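Local coordinates for protein mRNA export factor (Human herpesvirus 1, PDB 4YXP) that regulates viral gene expression as a homodimer, inhibiting cellular splicing and mediating nuclear export of viral intronless mRNAs, here represented by its folded, zinc-binding C-terminal domain, at residues E114-A119 against A233-I238; P159-Y164 against D187-V192; L165-L170 against R243-S248. All blocks are in the same frame, centred on the assembly; numbering follows the deposited sequence.

The three contacts run outward from the helical core to the zinc site. Contact 1 is centred about 11 Å from the chain's centre, contact 2 about 16 Å and contact 3 about 26 Å. The centres of contacts 1 and 2 are about 12 Å apart, and they touch: I238 CG2 lies 3.6 Å from Y164 OH. Contacts 2 and 3 share helix 146-167 and have centres about 10 Å apart. They meet at the zinc ion, where C163 of contact 2 and C246 of contact 3 are ligands together with H242 and C251. Contacts 1 and 3 do not touch; their nearest atoms are about 5 Å apart.

Contact 1: residues E114-A119 against A233-I238; sequences EALASA and AGLIEI
L116 and L235 mark the closest backbone approach of two helical segments, with 8.1 Å between L116 CA and L235 CA. Segment 114-119 belongs to helix 112-132 and segment 233-238 to helix 230-241. Both are regular here, with S118 N bonded to E114 O and E237 N to A233 O. No hydrogen bond passes between them.

The contact is carried by L116, which points at the other helix and divides its two methyls between two neighbours. CD2 goes to L235 and CD1 to I236. The L116 CD2 to L235 CD1 distance is 3.5 Å, tighter than a usual van der Waals contact. The same CD2 also reaches L235 CB at 4.0 Å. On the other branch, L116 CD1 lies 3.8 Å from I236 CG1 and touches the end of that chain at CD1 as well. I236 leaves its helix at an angle to the contact. Its CG1 stands opposite the carbonyl carbon (chi1 -70°), which carries the CG1-CD1 arm back to L116.

L116 also touches M232 of helix 230-241 and L153 of helix 146-167. The second subunit comes close too: its I28 packs on I236, and its R22 makes a salt bridge with E237.

All three touching residues are buried and the surface they share is wholly hydrocarbon. The two helices are therefore joined here by dispersion and exclusion of water, in the interior of the all-helical domain and at the edge of the dimer interface, which I236 itself joins.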
loop_
_atom_site.group_PDB
_atom_site.type_symbol
_atom_site.label_atom_id
_atom_site.label_comp_id
_atom_site.label_asym_id
_atom_site.label_seq_id
_atom_site.Cartn_x
_atom_site.Cartn_y
_atom_site.Cartn_z
ATOM N N GLU B 114 9.225 0.747 8.120
ATOM C CA GLU B 114 8.343 1.568 8.941
ATOM C C GLU B 114 7.035 0.836 9.228
ATOM O O GLU B 114 6.513 0.895 10.342
ATOM C CB GLU B 114 8.065 2.907 8.255
ATOM C CG GLU B 114 9.257 3.853 8.255
ATOM C CD GLU B 114 9.043 5.080 7.383
ATOM O OE1 GLU B 114 8.160 5.055 6.494
ATOM O OE2 GLU B 114 9.765 6.074 7.585
ATOM N N ALA B 115 6.514 0.134 8.226
ATOM C CA ALA B 115 5.283 -0.632 8.391
ATOM C C ALA B 115 5.452 -1.731 9.443
ATOM O O ALA B 115 4.566 -1.947 10.279
ATOM C CB ALA B 115 4.849 -1.235 7.056
ATOM N N LEU B 116 6.585 -2.428 9.399
ATOM C CA LEU B 116 6.873 -3.467 10.380
ATOM C C LEU B 116 6.874 -2.873 11.781
ATOM O O LEU B 116 6.314 -3.452 12.714
ATOM C CB LEU B 116 8.219 -4.135 10.090
ATOM C CG LEU B 116 8.325 -4.949 8.797
ATOM C CD1 LEU B 116 9.741 -5.474 8.614
ATOM C CD2 LEU B 116 7.329 -6.100 8.792
ATOM N N ALA B 117 7.497 -1.706 11.918
ATOM C CA ALA B 117 7.569 -1.021 13.206
ATOM C C ALA B 117 6.180 -0.644 13.711
ATOM O O ALA B 117 5.904 -0.707 14.912
ATOM C CB ALA B 117 8.450 0.218 13.090
ATOM N N SER B 118 5.298 -0.255 12.795
ATOM C CA SER B 118 3.949 0.139 13.179
ATOM C C SER B 118 3.123 -1.071 13.610
ATOM O O SER B 118 2.253 -0.957 14.469
ATOM C CB SER B 118 3.259 0.877 12.029
ATOM O OG SER B 118 3.821 2.171 11.864
ATOM N N ALA B 119 3.397 -2.229 13.017
ATOM C CA ALA B 119 2.732 -3.458 13.426
ATOM C C ALA B 119 3.135 -3.816 14.859
ATOM O O ALA B 119 2.293 -4.179 15.683
ATOM C CB ALA B 119 3.066 -4.594 12.474
ATOM N N ALA B 233 11.367 -8.541 13.322
ATOM C CA ALA B 233 12.425 -9.547 13.307
ATOM C C ALA B 233 11.985 -10.779 12.521
ATOM O O ALA B 233 12.751 -11.337 11.731
ATOM C CB ALA B 233 12.810 -9.935 14.725
ATOM N N GLY B 234 10.742 -11.191 12.740
ATOM C CA GLY B 234 10.228 -12.413 12.155
ATOM C C GLY B 234 10.036 -12.345 10.652
ATOM O O GLY B 234 10.377 -13.282 9.934
ATOM N N LEU B 235 9.490 -11.235 10.170
ATOM C CA LEU B 235 9.197 -11.102 8.751
ATOM C C LEU B 235 10.462 -10.805 7.957
ATOM O O LEU B 235 10.606 -11.263 6.826
ATOM C CB LEU B 235 8.144 -10.017 8.524
ATOM C CG LEU B 235 6.733 -10.399 8.983
ATOM C CD1 LEU B 235 5.778 -9.235 8.802
ATOM C CD2 LEU B 235 6.206 -11.629 8.241
ATOM N N ILE B 236 11.390 -10.062 8.546
ATOM C CA ILE B 236 12.696 -9.881 7.923
ATOM C C ILE B 236 13.382 -11.241 7.779
ATOM O O ILE B 236 14.072 -11.490 6.792
ATOM C CB ILE B 236 13.575 -8.900 8.718
ATOM C CG1 ILE B 236 13.018 -7.481 8.593
ATOM C CG2 ILE B 236 15.028 -8.943 8.224
ATOM C CD1 ILE B 236 13.702 -6.467 9.488
ATOM N N GLU B 237 13.198 -12.116 8.764
ATOM C CA GLU B 237 13.871 -13.411 8.749
ATOM C C GLU B 237 13.378 -14.297 7.607
ATOM O O GLU B 237 14.187 -14.897 6.901
ATOM C CB GLU B 237 13.685 -14.146 10.082
ATOM C CG GLU B 237 14.377 -15.510 10.108
ATOM C CD GLU B 237 14.426 -16.134 11.490
ATOM O OE1 GLU B 237 13.476 -15.938 12.276
ATOM O OE2 GLU B 237 15.425 -16.825 11.789
ATOM N N ILE B 238 12.064 -14.389 7.417
ATOM C CA ILE B 238 11.534 -15.315 6.421
ATOM C C ILE B 238 11.822 -14.795 5.014
ATOM O O ILE B 238 11.955 -15.580 4.079
ATOM C CB ILE B 238 10.024 -15.583 6.626
ATOM C CG1 ILE B 238 9.189 -14.315 6.425
ATOM C CG2 ILE B 238 9.780 -16.175 8.004
ATOM C CD1 ILE B 238 7.693 -14.584 6.376
#

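Contact 2: residues P159-Y164 against D187-V192; sequences PFLQCY and DIASFV. With ZN (zinc ion), chain D.
Y164 and D187 make the polar link between helix 146-167 and the start of helix 188-204. Y164 OH donates to D187 OD2 at 2.8 Å. The oxygen lies at the edge of the phenol ring, near its plane. The hydroxyl meets OD2 on the anti side, 30° out of the carboxylate plane, and the two flat groups are turned 36° apart.

This is the tight part of the contact. D187 is the N-cap of helix 188-204, and its side chain is held from several directions. OD1 accepts from S190 N at 2.9 Å and from S190 OG at 2.6 Å. OD2 takes a weak bond from A189 N besides the phenol. The D187 CG sits between the backbone N and the carbonyl carbon (chi1 84°), which turns the carboxylate back over the first turn.

The apolar part is looser. A189 CB lies 3.9 Å from Y164 CE2, oblique to the ring, and 4.0 Å from L161 CD2. Away from D187 and A189, Q162 of helix 146-167 is exposed to solvent and C163 directs its sulfur to the zinc ion, with SG 2.3 Å from the metal. H242, C246 and C251 complete that site. I238 of helix 230-241 packs on Y164.

One buried carboxylate thus serves two purposes. It caps a helix and receives a tyrosine of the helix that carries a zinc ligand. The helix N-terminus and the two hydroxyls and two backbone amides around it, one amide bond being weak, would probably favour its charged form.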
loop_
_atom_site.group_PDB
_atom_site.type_symbol
_atom_site.label_atom_id
_atom_site.label_comp_id
_atom_site.label_asym_id
_atom_site.label_seq_id
_atom_site.Cartn_x
_atom_site.Cartn_y
_atom_site.Cartn_z
ATOM N N PRO B 159 2.928 -10.704 -3.287
ATOM C CA PRO B 159 3.577 -11.631 -4.229
ATOM C C PRO B 159 4.548 -12.605 -3.561
ATOM O O PRO B 159 4.645 -13.758 -3.981
ATOM C CB PRO B 159 4.326 -10.693 -5.185
ATOM C CG PRO B 159 3.623 -9.387 -5.059
ATOM C CD PRO B 159 3.241 -9.304 -3.615
ATOM N N PHE B 160 5.265 -12.142 -2.542
ATOM C CA PHE B 160 6.160 -13.011 -1.785
ATOM C C PHE B 160 5.382 -14.111 -1.076
ATOM O O PHE B 160 5.768 -15.284 -1.105
ATOM C CB PHE B 160 6.958 -12.199 -0.760
ATOM C CG PHE B 160 7.754 -13.045 0.192
ATOM C CD1 PHE B 160 8.877 -13.732 -0.242
ATOM C CD2 PHE B 160 7.383 -13.151 1.524
ATOM C CE1 PHE B 160 9.614 -14.510 0.634
ATOM C CE2 PHE B 160 8.117 -13.927 2.404
ATOM C CZ PHE B 160 9.230 -14.608 1.959
ATOM N N LEU B 161 4.282 -13.729 -0.437
ATOM C CA LEU B 161 3.526 -14.656 0.397
ATOM C C LEU B 161 2.763 -15.696 -0.417
ATOM O O LEU B 161 2.442 -16.768 0.099
ATOM C CB LEU B 161 2.557 -13.886 1.293
ATOM C CG LEU B 161 3.224 -13.044 2.382
ATOM C CD1 LEU B 161 2.193 -12.194 3.094
ATOM C CD2 LEU B 161 3.968 -13.926 3.379
ATOM N N GLN B 162 2.467 -15.388 -1.678
ATOM C CA GLN B 162 1.820 -16.364 -2.546
ATOM C C GLN B 162 2.668 -17.632 -2.600
ATOM O O GLN B 162 2.154 -18.743 -2.471
ATOM C CB GLN B 162 1.609 -15.804 -3.954
ATOM C CG GLN B 162 1.018 -16.819 -4.929
ATOM C CD GLN B 162 0.546 -16.189 -6.226
ATOM O OE1 GLN B 162 1.184 -15.281 -6.761
ATOM N NE2 GLN B 162 -0.584 -16.668 -6.736
ATOM N N CYS B 163 3.973 -17.456 -2.778
ATOM C CA CYS B 163 4.897 -18.585 -2.835
ATOM C C CYS B 163 5.210 -19.141 -1.442
ATOM O O CYS B 163 5.209 -20.352 -1.235
ATOM C CB CYS B 163 6.194 -18.173 -3.532
ATOM S SG CYS B 163 7.344 -19.547 -3.811
ATOM N N TYR B 164 5.476 -18.252 -0.489
ATOM C CA TYR B 164 5.901 -18.670 0.849
ATOM C C TYR B 164 4.830 -19.477 1.587
ATOM O O TYR B 164 5.124 -20.520 2.174
ATOM C CB TYR B 164 6.288 -17.446 1.686
ATOM C CG TYR B 164 6.533 -17.750 3.152
ATOM C CD1 TYR B 164 7.779 -18.172 3.598
ATOM C CD2 TYR B 164 5.518 -17.606 4.088
ATOM C CE1 TYR B 164 8.004 -18.447 4.941
ATOM C CE2 TYR B 164 5.734 -17.876 5.427
ATOM C CZ TYR B 164 6.977 -18.293 5.847
ATOM O OH TYR B 164 7.188 -18.561 7.181
ATOM N N ASP B 187 2.730 -19.784 11.852
ATOM C CA ASP B 187 4.027 -19.147 11.653
ATOM C C ASP B 187 3.889 -17.643 11.841
ATOM O O ASP B 187 2.801 -17.148 12.134
ATOM C CB ASP B 187 4.582 -19.462 10.260
ATOM C CG ASP B 187 4.040 -18.526 9.192
ATOM O OD1 ASP B 187 2.802 -18.412 9.063
ATOM O OD2 ASP B 187 4.856 -17.893 8.491
ATOM N N ILE B 188 4.985 -16.911 11.661
ATOM C CA ILE B 188 4.974 -15.473 11.904
ATOM C C ILE B 188 4.106 -14.737 10.881
ATOM O O ILE B 188 3.404 -13.783 11.227
ATOM C CB ILE B 188 6.412 -14.901 11.917
ATOM C CG1 ILE B 188 6.397 -13.404 12.242
ATOM C CG2 ILE B 188 7.113 -15.143 10.581
ATOM C CD1 ILE B 188 5.857 -13.075 13.620
ATOM N N ALA B 189 4.147 -15.163 9.624
ATOM C CA ALA B 189 3.377 -14.486 8.589
ATOM C C ALA B 189 1.885 -14.610 8.870
ATOM O O ALA B 189 1.162 -13.613 8.859
ATOM C CB ALA B 189 3.707 -15.043 7.215
ATOM N N SER B 190 1.423 -15.830 9.124
ATOM C CA SER B 190 0.008 -16.045 9.400
ATOM C C SER B 190 -0.387 -15.393 10.727
ATOM O O SER B 190 -1.512 -14.921 10.876
ATOM C CB SER B 190 -0.326 -17.542 9.412
ATOM O OG SER B 190 0.518 -18.271 10.280
ATOM N N PHE B 191 0.535 -15.352 11.684
ATOM C CA PHE B 191 0.264 -14.665 12.950
ATOM C C PHE B 191 -0.035 -13.190 12.712
ATOM O O PHE B 191 -1.071 -12.672 13.141
ATOM C CB PHE B 191 1.442 -14.792 13.922
ATOM C CG PHE B 191 1.301 -13.925 15.146
ATOM C CD1 PHE B 191 0.504 -14.326 16.206
ATOM C CD2 PHE B 191 1.945 -12.703 15.226
ATOM C CE1 PHE B 191 0.359 -13.527 17.328
ATOM C CE2 PHE B 191 1.805 -11.897 16.346
ATOM C CZ PHE B 191 1.011 -12.308 17.396
ATOM N N VAL B 192 0.882 -12.513 12.031
ATOM C CA VAL B 192 0.757 -11.081 11.805
ATOM C C VAL B 192 -0.544 -10.754 11.071
ATOM O O VAL B 192 -1.278 -9.852 11.459
ATOM C CB VAL B 192 1.980 -10.541 11.031
ATOM C CG1 VAL B 192 1.753 -9.099 10.578
ATOM C CG2 VAL B 192 3.227 -10.622 11.900
HETATM ZN ZN ZN D . 9.398 -18.812 -3.188
#

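Contact 3: residues L165-L170 against R243-S248; sequences LKARGL and RQECSS. With ZN (zinc ion), chain D.
A167 and R168, at the end of helix 146-167, face E245 of an irregular loop, and the backbones come closest between A167 CA and C246 CA, 8.1 Å apart. The touching is done by A167, R168 and E245, all at the surface.

E245 reaches over a face of the R168 guanidinium instead of meeting its edge. E245 OE2 stands above the centre of the group, 3.2 Å from R168 CZ. E245 OE1 lies 3.0 Å from R168 NH1, well out of the guanidinium plane. This is a salt bridge of charges alone, because no N-H points at the oxygen; the two planes are 65° apart. A bend at chi2 (-50°) brings the arginine head round to the loop. E245 is extended beyond CG and meets the arginine aslant. A167 CB also touches E245 OE2, at 3.9 Å.

The same OE2 is hydrogen-bonded to ND1 of H242, whose NE2 binds the zinc ion. E245 is therefore a second-shell residue that would help set the rotation of the imidazole, and the R168 guanidinium also lies against this carboxylate. C246 is itself a ligand, with SG 2.3 Å from the zinc ion, beside C163 and C251. Its sulfur also receives a weak bond from S248 N.

Beyond R168 the helix ends in a Schellman motif at G169, whose phi is positive. L170 then packs on D187 at the start of helix 188-204. The loop runs from helix 230-241 to helix 249-259, where S248 is the N-cap and its OG bonds C251 N.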
loop_
_atom_site.group_PDB
_atom_site.type_symbol
_atom_site.label_atom_id
_atom_site.label_comp_id
_atom_site.label_asym_id
_atom_site.label_seq_id
_atom_site.Cartn_x
_atom_site.Cartn_y
_atom_site.Cartn_z
ATOM N N LEU B 165 3.592 -18.992 1.573
ATOM C CA LEU B 165 2.516 -19.668 2.289
ATOM C C LEU B 165 2.237 -21.042 1.688
ATOM O O LEU B 165 1.939 -21.995 2.408
ATOM C CB LEU B 165 1.246 -18.812 2.280
ATOM C CG LEU B 165 1.324 -17.529 3.117
ATOM C CD1 LEU B 165 0.102 -16.658 2.892
ATOM C CD2 LEU B 165 1.476 -17.854 4.602
ATOM N N LYS B 166 2.348 -21.145 0.369
ATOM C CA LYS B 166 2.150 -22.421 -0.307
ATOM C C LYS B 166 3.204 -23.446 0.113
ATOM O O LYS B 166 2.907 -24.634 0.248
ATOM C CB LYS B 166 2.183 -22.234 -1.823
ATOM C CG LYS B 166 0.879 -22.599 -2.517
ATOM C CD LYS B 166 1.051 -22.732 -4.025
ATOM C CE LYS B 166 1.895 -23.949 -4.392
ATOM N NZ LYS B 166 1.976 -24.161 -5.861
ATOM N N ALA B 167 4.435 -22.987 0.314
ATOM C CA ALA B 167 5.527 -23.869 0.720
ATOM C C ALA B 167 5.315 -24.394 2.138
ATOM O O ALA B 167 5.729 -25.506 2.466
ATOM C CB ALA B 167 6.859 -23.143 0.625
ATOM N N ARG B 168 4.669 -23.589 2.973
ATOM C CA ARG B 168 4.434 -23.958 4.364
ATOM C C ARG B 168 3.132 -24.736 4.533
ATOM O O ARG B 168 2.782 -25.138 5.643
ATOM C CB ARG B 168 4.417 -22.709 5.246
ATOM C CG ARG B 168 5.709 -21.904 5.208
ATOM C CD ARG B 168 6.917 -22.797 5.432
ATOM N NE ARG B 168 8.137 -22.039 5.688
ATOM C CZ ARG B 168 9.303 -22.592 6.008
ATOM N NH1 ARG B 168 9.411 -23.911 6.113
ATOM N NH2 ARG B 168 10.366 -21.825 6.226
ATOM N N GLY B 169 2.418 -24.951 3.432
ATOM C CA GLY B 169 1.170 -25.688 3.469
ATOM C C GLY B 169 0.079 -24.939 4.206
ATOM O O GLY B 169 -0.787 -25.546 4.837
ATOM N N LEU B 170 0.121 -23.612 4.123
ATOM C CA LEU B 170 -0.854 -22.772 4.807
ATOM C C LEU B 170 -1.860 -22.168 3.843
ATOM O O LEU B 170 -1.713 -22.261 2.623
ATOM C CB LEU B 170 -0.147 -21.654 5.573
ATOM C CG LEU B 170 0.819 -22.111 6.667
ATOM C CD1 LEU B 170 1.407 -20.901 7.377
ATOM C CD2 LEU B 170 0.129 -23.039 7.662
ATOM N N ARG B 243 14.348 -18.448 0.540
ATOM C CA ARG B 243 15.088 -18.769 -0.680
ATOM C C ARG B 243 15.860 -20.088 -0.562
ATOM O O ARG B 243 16.267 -20.667 -1.577
ATOM C CB ARG B 243 16.050 -17.629 -1.033
ATOM C CG ARG B 243 17.162 -17.397 -0.015
ATOM C CD ARG B 243 17.814 -16.033 -0.205
ATOM N NE ARG B 243 16.908 -14.932 0.123
ATOM C CZ ARG B 243 17.112 -13.659 -0.206
ATOM N NH1 ARG B 243 18.194 -13.301 -0.885
ATOM N NH2 ARG B 243 16.230 -12.734 0.146
ATOM N N GLN B 244 16.055 -20.565 0.665
ATOM C CA GLN B 244 16.750 -21.831 0.893
ATOM C C GLN B 244 15.871 -23.035 0.547
ATOM O O GLN B 244 16.378 -24.112 0.234
ATOM C CB GLN B 244 17.210 -21.940 2.349
ATOM C CG GLN B 244 18.293 -20.951 2.748
ATOM C CD GLN B 244 18.739 -21.132 4.191
ATOM O OE1 GLN B 244 18.880 -22.260 4.675
ATOM N NE2 GLN B 244 18.958 -20.025 4.887
ATOM N N GLU B 245 14.554 -22.852 0.610
ATOM C CA GLU B 245 13.615 -23.935 0.329
ATOM C C GLU B 245 12.912 -23.744 -1.015
ATOM O O GLU B 245 12.128 -24.596 -1.431
ATOM C CB GLU B 245 12.571 -24.039 1.450
ATOM C CG GLU B 245 11.539 -22.917 1.459
ATOM C CD GLU B 245 10.595 -22.992 2.645
ATOM O OE1 GLU B 245 10.635 -24.008 3.372
ATOM O OE2 GLU B 245 9.820 -22.031 2.850
ATOM N N CYS B 246 13.200 -22.629 -1.684
ATOM C CA CYS B 246 12.527 -22.265 -2.930
ATOM C C CYS B 246 13.530 -22.124 -4.075
ATOM O O CYS B 246 14.517 -21.404 -3.953
ATOM C CB CYS B 246 11.751 -20.958 -2.734
ATOM S SG CYS B 246 10.814 -20.403 -4.164
ATOM N N SER B 247 13.272 -22.807 -5.189
ATOM C CA SER B 247 14.215 -22.821 -6.308
ATOM C C SER B 247 13.985 -21.679 -7.304
ATOM O O SER B 247 14.754 -21.513 -8.256
ATOM C CB SER B 247 14.140 -24.163 -7.045
ATOM O OG SER B 247 12.840 -24.400 -7.558
ATOM N N SER B 248 12.938 -20.889 -7.086
ATOM C CA SER B 248 12.574 -19.834 -8.031
ATOM C C SER B 248 13.504 -18.625 -7.973
ATOM O O SER B 248 13.669 -17.996 -6.922
ATOM C CB SER B 248 11.139 -19.366 -7.783
ATOM O OG SER B 248 10.853 -18.216 -8.562
HETATM ZN ZN ZN D . 9.398 -18.812 -3.188
#